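Local coordinates for protein tautomerase (Bordetella trematum, PDB 6VVR) that belongs to the tautomerase enzymes of the MIF clan and assembles as a trimer of identical subunits, each built round a beta sheet backed by helices, at residues Asn64-Ala69 with Val101-Pro106. Numbering follows the deposited sequence.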
loop_
_atom_site.group_PDB
_atom_site.type_symbol
_atom_site.label_atom_id
_atom_site.label_comp_id
_atom_site.label_asym_id
_atom_site.label_seq_id
_atom_site.Cartn_x
_atom_site.Cartn_y
_atom_site.Cartn_z
ATOM N N ASN A 64 4.929 -1.708 -5.972
ATOM C CA ASN A 64 3.505 -1.422 -6.057
ATOM C C ASN A 64 3.291 -0.144 -6.852
ATOM O O ASN A 64 3.904 0.888 -6.546
ATOM C CB ASN A 64 2.900 -1.264 -4.663
ATOM C CG ASN A 64 2.932 -2.548 -3.865
ATOM O OD1 ASN A 64 2.828 -3.641 -4.420
ATOM N ND2 ASN A 64 3.075 -2.420 -2.549
ATOM N N VAL A 65 2.407 -0.203 -7.850
ATOM C CA VAL A 65 2.146 0.912 -8.759
ATOM C C VAL A 65 0.669 1.261 -8.682
ATOM O O VAL A 65 -0.187 0.442 -9.048
ATOM C CB VAL A 65 2.523 0.580 -10.209
ATOM C CG1 VAL A 65 2.329 1.817 -11.094
ATOM C CG2 VAL A 65 3.939 0.022 -10.300
ATOM N N ASP A 66 0.365 2.468 -8.207
ATOM C CA ASP A 66 -0.971 3.027 -8.330
ATOM C C ASP A 66 -0.955 3.941 -9.544
ATOM O O ASP A 66 -0.186 4.911 -9.583
ATOM C CB ASP A 66 -1.378 3.792 -7.070
ATOM C CG ASP A 66 -1.530 2.886 -5.867
ATOM O OD1 ASP A 66 -2.111 1.792 -6.000
ATOM O OD2 ASP A 66 -1.059 3.256 -4.785
ATOM N N LEU A 67 -1.750 3.609 -10.553
ATOM C CA LEU A 67 -1.731 4.372 -11.791
ATOM C C LEU A 67 -3.144 4.571 -12.322
ATOM O O LEU A 67 -4.058 3.791 -12.047
ATOM C CB LEU A 67 -0.855 3.706 -12.862
ATOM C CG LEU A 67 -1.444 2.558 -13.681
ATOM C CD1 LEU A 67 -0.531 2.221 -14.850
ATOM C CD2 LEU A 67 -1.665 1.339 -12.793
ATOM N N ILE A 68 -3.306 5.650 -13.084
ATOM C CA ILE A 68 -4.600 5.965 -13.661
ATOM C C ILE A 68 -5.043 4.844 -14.591
ATOM O O ILE A 68 -4.273 4.362 -15.432
ATOM C CB ILE A 68 -4.533 7.315 -14.387
ATOM C CG1 ILE A 68 -4.289 8.428 -13.371
ATOM C CG2 ILE A 68 -5.830 7.571 -15.142
ATOM C CD1 ILE A 68 -3.802 9.732 -14.007
ATOM N N ALA A 69 -6.298 4.430 -14.440
ATOM C CA ALA A 69 -6.867 3.374 -15.261
ATOM C C ALA A 69 -6.895 3.789 -16.728
ATOM O O ALA A 69 -6.817 4.973 -17.072
ATOM C CB ALA A 69 -8.285 3.044 -14.795
ATOM N N VAL A 101 3.033 -5.133 -8.785
ATOM C CA VAL A 101 1.578 -5.098 -8.681
ATOM C C VAL A 101 1.096 -3.755 -9.211
ATOM O O VAL A 101 1.576 -2.705 -8.771
ATOM C CB VAL A 101 1.103 -5.284 -7.230
ATOM C CG1 VAL A 101 -0.425 -5.232 -7.163
ATOM C CG2 VAL A 101 1.661 -6.574 -6.656
ATOM N N LEU A 102 0.158 -3.789 -10.154
ATOM C CA LEU A 102 -0.458 -2.582 -10.683
ATOM C C LEU A 102 -1.857 -2.464 -10.102
ATOM O O LEU A 102 -2.624 -3.436 -10.116
ATOM C CB LEU A 102 -0.538 -2.605 -12.213
ATOM C CG LEU A 102 0.725 -2.949 -13.006
ATOM C CD1 LEU A 102 0.437 -2.858 -14.501
ATOM C CD2 LEU A 102 1.910 -2.044 -12.624
ATOM N N ARG A 103 -2.183 -1.288 -9.585
ATOM C CA ARG A 103 -3.533 -0.995 -9.116
ATOM C C ARG A 103 -4.111 0.075 -10.032
ATOM O O ARG A 103 -3.662 1.225 -10.009
ATOM C CB ARG A 103 -3.523 -0.548 -7.657
ATOM C CG ARG A 103 -2.707 -1.475 -6.761
ATOM C CD ARG A 103 -3.186 -1.426 -5.324
ATOM N NE ARG A 103 -2.246 -2.108 -4.440
ATOM C CZ ARG A 103 -1.156 -1.542 -3.929
ATOM N NH1 ARG A 103 -0.374 -2.243 -3.120
ATOM N NH2 ARG A 103 -0.865 -0.271 -4.206
ATOM N N ASP A 104 -5.075 -0.322 -10.866
ATOM C CA ASP A 104 -5.761 0.607 -11.760
ATOM C C ASP A 104 -6.647 1.523 -10.928
ATOM O O ASP A 104 -7.574 1.051 -10.263
ATOM C CB ASP A 104 -6.602 -0.157 -12.780
ATOM C CG ASP A 104 -5.938 -0.260 -14.151
ATOM O OD1 ASP A 104 -4.842 0.294 -14.351
ATOM O OD2 ASP A 104 -6.544 -0.899 -15.040
ATOM N N ILE A 105 -6.375 2.820 -10.975
ATOM C CA ILE A 105 -7.110 3.827 -10.210
ATOM C C ILE A 105 -7.938 4.646 -11.198
ATOM O O ILE A 105 -7.365 5.350 -12.043
ATOM C CB ILE A 105 -6.158 4.723 -9.409
ATOM C CG1 ILE A 105 -5.204 3.889 -8.527
ATOM C CG2 ILE A 105 -6.945 5.736 -8.566
ATOM C CD1 ILE A 105 -5.907 3.002 -7.480
ATOM N N PRO A 106 -9.272 4.608 -11.132
ATOM C CA PRO A 106 -10.080 5.474 -12.005
ATOM C C PRO A 106 -9.716 6.942 -11.828
ATOM O O PRO A 106 -9.301 7.370 -10.751
ATOM C CB PRO A 106 -11.517 5.196 -11.547
ATOM C CG PRO A 106 -11.465 3.784 -11.035
ATOM C CD PRO A 106 -10.111 3.662 -10.367
HETATM O O HOH W 1 -4.009 1.708 -16.433
#
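Val65 sits between two backbone partners on the neighbouring strand: its N donates to Val101 O at 2.8 Å, and its O accepts from Arg103 N at 2.7 Å. The same pattern moves on by two residues, Leu67 N reaching Arg103 O and Leu67 O receiving Ile105 N, so the alternation is that of parallel strands in register. It finishes at Ala69 N, which approaches Ile105 O from above the carbonyl plane, 54° out of it, as the strands give way to loop.

Among the charged groups, Asp66 and Arg103 pair on the face they share with Asn64. Arg103 NH2 bonds to Asp66 OD1 at 3.0 Å, with the oxygen in the guanidinium plane but the nitrogen 31° out of the carboxylate plane on the syn side. The arginine chain is extended from CG to NE, which carries the guanidinium toward Asn64, bringing NH1 to 3.4 Å from Asn64 CG, with the amide and guanidinium planes 51° apart; Asn64 ND2 itself bonds to Asn4.

Strands 61-68 and 98-105, joined by helix 73-91, form a beta-alpha-beta unit of the MIF-type fold. Arg103 NH1 also bridges to Asp66 of the second subunit, while Asp66 OD2 takes Arg103 of the third, linking these pairs around the trimer.

On the face turned to helix 73-91, Leu102 CD2 lies against Val65 CB at 3.6 Å, and Leu67 CD2 meets Leu102 CB at 4.1 Å. Beyond them a water lies within hydrogen-bonding distance of both Ile68 O, at 2.8 Å, and Asp104 OD1, at 2.7 Å, while Asp104 OD2 forms a salt bridge with Lys76 of that helix.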